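Local coordinates for protein tubulin-binding cofactor A (Leishmania major, PDB 4CQI) that probably acts early in the tubulin folding pathway, binding beta-tubulin and stabilising it in a quasi-native conformation, at residues D65-P68 with Q69-V73. Numbering follows the deposited sequence.
Sequences DRVP and QQTKV
Val-67 and Thr-71 meet one turn apart in the first turns of helix 67-100, which packs against helix 23-62 in the three-helix bundle of this all-alpha cofactor. Their side chains meet at a slant. CG1 of Val-67 lies 3.6 Å from OG1 of Thr-71. A chi1 of -68° swings the Thr-71 hydroxyl to the N side of its residue, back toward the preceding turn, and brings it to Val-67 O. Thr-71 OG1 donates to Val-67 O at 2.9 Å, from 44° above the plane of the Val-67 carbonyl. The same oxygen also accepts the backbone N-H of Thr-71. Thr-71 N donates to Val-67 O at 2.6 Å, much nearer that plane. Arg-66 O receives Gln-70 N at 2.9 Å. Pro-68 has no N-H to give, which suits the first turn of a helix. The bond from Lys-72 N to Pro-68 O is weak, at 3.3 Å. The side chains of Val-67 and Gln-70 reach helix 23-62, touching Cys-60 and Leu-56 respectively. Gln-70 NE2 hydrogen-bonds to Glu-52 OE1, while Arg-66 forms a salt bridge with Asp-63 in the connecting turn. The extended Lys-72 chain runs past the Pro-68 carbonyl, its CD 3.4 Å from Pro-68 O.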
ATOM      1  N   ASP A  65     -26.102  -6.471 -19.608  1.00 65.31           N
ATOM      2  CA  ASP A  65     -25.480  -5.447 -20.467  1.00 69.88           C
ATOM      3  C   ASP A  65     -24.343  -4.658 -19.785  1.00 67.08           C
ATOM      4  O   ASP A  65     -23.584  -3.947 -20.467  1.00 59.32           O
ATOM      5  CB  ASP A  65     -26.534  -4.456 -21.001  1.00 72.85           C
ATOM      6  CG  ASP A  65     -27.419  -5.060 -22.091  1.00 79.14           C
ATOM      7  OD1 ASP A  65     -27.021  -6.071 -22.728  1.00 76.94           O
ATOM      8  OD2 ASP A  65     -28.519  -4.505 -22.317  1.00 80.87           O
ATOM      9  N   ARG A  66     -24.243  -4.760 -18.454  1.00 65.03           N
ATOM     10  CA  ARG A  66     -23.155  -4.140 -17.693  1.00 62.03           C
ATOM     11  C   ARG A  66     -21.989  -5.101 -17.421  1.00 57.87           C
ATOM     12  O   ARG A  66     -20.896  -4.630 -17.110  1.00 53.90           O
ATOM     13  CB  ARG A  66     -23.676  -3.569 -16.361  1.00 64.45           C
ATOM     14  CG  ARG A  66     -24.894  -2.660 -16.500  1.00 67.90           C
ATOM     15  CD  ARG A  66     -25.179  -1.816 -15.248  1.00 70.09           C
ATOM     16  NE  ARG A  66     -24.953  -0.376 -15.449  1.00 70.36           N
ATOM     17  CZ  ARG A  66     -25.881   0.518 -15.805  1.00 70.66           C
ATOM     18  NH1 ARG A  66     -27.149   0.163 -16.014  1.00 67.18           N
ATOM     19  NH2 ARG A  66     -25.535   1.794 -15.953  1.00 74.36           N
ATOM     20  N   VAL A  67     -22.228  -6.419 -17.533  1.00 52.19           N
ATOM     21  CA  VAL A  67     -21.195  -7.473 -17.303  1.00 50.43           C
ATOM     22  C   VAL A  67     -19.869  -7.312 -18.054  1.00 49.38           C
ATOM     23  O   VAL A  67     -18.815  -7.514 -17.454  1.00 45.93           O
ATOM     24  CB  VAL A  67     -21.717  -8.902 -17.589  1.00 48.82           C
ATOM     25  CG1 VAL A  67     -20.573  -9.922 -17.602  1.00 40.56           C
ATOM     26  CG2 VAL A  67     -22.763  -9.309 -16.567  1.00 45.48           C
ATOM     27  N   PRO A  68     -19.905  -6.984 -19.362  1.00 49.70           N
ATOM     28  CA  PRO A  68     -18.651  -6.721 -20.080  1.00 48.57           C
ATOM     29  C   PRO A  68     -17.835  -5.580 -19.491  1.00 44.34           C
ATOM     30  O   PRO A  68     -16.599  -5.675 -19.403  1.00 37.80           O
ATOM     31  CB  PRO A  68     -19.114  -6.332 -21.501  1.00 51.00           C
ATOM     32  CG  PRO A  68     -20.589  -6.110 -21.406  1.00 51.71           C
ATOM     33  CD  PRO A  68     -21.049  -7.009 -20.295  1.00 54.06           C
ATOM     34  N   GLN A  69     -18.516  -4.501 -19.127  1.00 39.80           N
ATOM     35  CA  GLN A  69     -17.857  -3.389 -18.498  1.00 40.56           C
ATOM     36  C   GLN A  69     -17.295  -3.834 -17.125  1.00 35.82           C
ATOM     37  O   GLN A  69     -16.177  -3.465 -16.777  1.00 29.56           O
ATOM     38  CB  GLN A  69     -18.800  -2.184 -18.365  1.00 43.65           C
ATOM     39  CG  GLN A  69     -18.239  -0.991 -17.590  1.00 48.25           C
ATOM     40  CD  GLN A  69     -16.906  -0.455 -18.110  1.00 52.36           C
ATOM     41  OE1 GLN A  69     -16.521  -0.693 -19.256  1.00 60.84           O
ATOM     42  NE2 GLN A  69     -16.201   0.293 -17.259  1.00 58.53           N
ATOM     43  N   GLN A  70     -18.050  -4.646 -16.386  1.00 33.86           N
ATOM     44  CA  GLN A  70     -17.613  -5.064 -15.039  1.00 31.70           C
ATOM     45  C   GLN A  70     -16.572  -6.174 -15.079  1.00 31.00           C
ATOM     46  O   GLN A  70     -15.757  -6.293 -14.152  1.00 26.17           O
ATOM     47  CB  GLN A  70     -18.807  -5.461 -14.166  1.00 33.60           C
ATOM     48  CG  GLN A  70     -18.487  -5.730 -12.690  1.00 30.76           C
ATOM     49  CD  GLN A  70     -17.858  -4.551 -11.947  1.00 28.37           C
ATOM     50  OE1 GLN A  70     -17.958  -3.374 -12.355  1.00 24.01           O
ATOM     51  NE2 GLN A  70     -17.211  -4.867 -10.818  1.00 25.47           N
ATOM     52  N   THR A  71     -16.597  -6.999 -16.129  1.00 26.23           N
ATOM     53  CA  THR A  71     -15.546  -7.984 -16.344  1.00 26.23           C
ATOM     54  C   THR A  71     -14.176  -7.284 -16.453  1.00 23.77           C
ATOM     55  O   THR A  71     -13.183  -7.726 -15.833  1.00 23.85           O
ATOM     56  CB  THR A  71     -15.819  -8.857 -17.590  1.00 27.78           C
ATOM     57  OG1 THR A  71     -16.947  -9.678 -17.321  1.00 30.26           O
ATOM     58  CG2 THR A  71     -14.627  -9.780 -17.884  1.00 31.43           C
ATOM     59  N   LYS A  72     -14.139  -6.219 -17.234  1.00 21.63           N
ATOM     60  CA  LYS A  72     -12.931  -5.411 -17.425  1.00 25.02           C
ATOM     61  C   LYS A  72     -12.490  -4.702 -16.123  1.00 22.90           C
ATOM     62  O   LYS A  72     -11.297  -4.646 -15.810  1.00 19.94           O
ATOM     63  CB  LYS A  72     -13.152  -4.392 -18.557  1.00 29.64           C
ATOM     64  CG  LYS A  72     -13.126  -5.045 -19.956  1.00 33.95           C
ATOM     65  CD  LYS A  72     -13.928  -4.287 -21.019  1.00 39.35           C
ATOM     66  CE  LYS A  72     -14.086  -5.123 -22.297  1.00 41.58           C
ATOM     67  NZ  LYS A  72     -15.185  -4.646 -23.195  1.00 46.01           N
ATOM     68  N   VAL A  73     -13.456  -4.198 -15.346  1.00 19.65           N
ATOM     69  CA  VAL A  73     -13.147  -3.563 -14.047  1.00 18.47           C
ATOM     70  C   VAL A  73     -12.588  -4.584 -13.035  1.00 18.33           C
ATOM     71  O   VAL A  73     -11.659  -4.246 -12.299  1.00 16.99           O
ATOM     72  CB  VAL A  73     -14.384  -2.866 -13.483  1.00 20.35           C
ATOM     73  CG1 VAL A  73     -14.202  -2.401 -12.042  1.00 19.10           C
ATOM     74  CG2 VAL A  73     -14.812  -1.713 -14.383  1.00 21.36           C
TER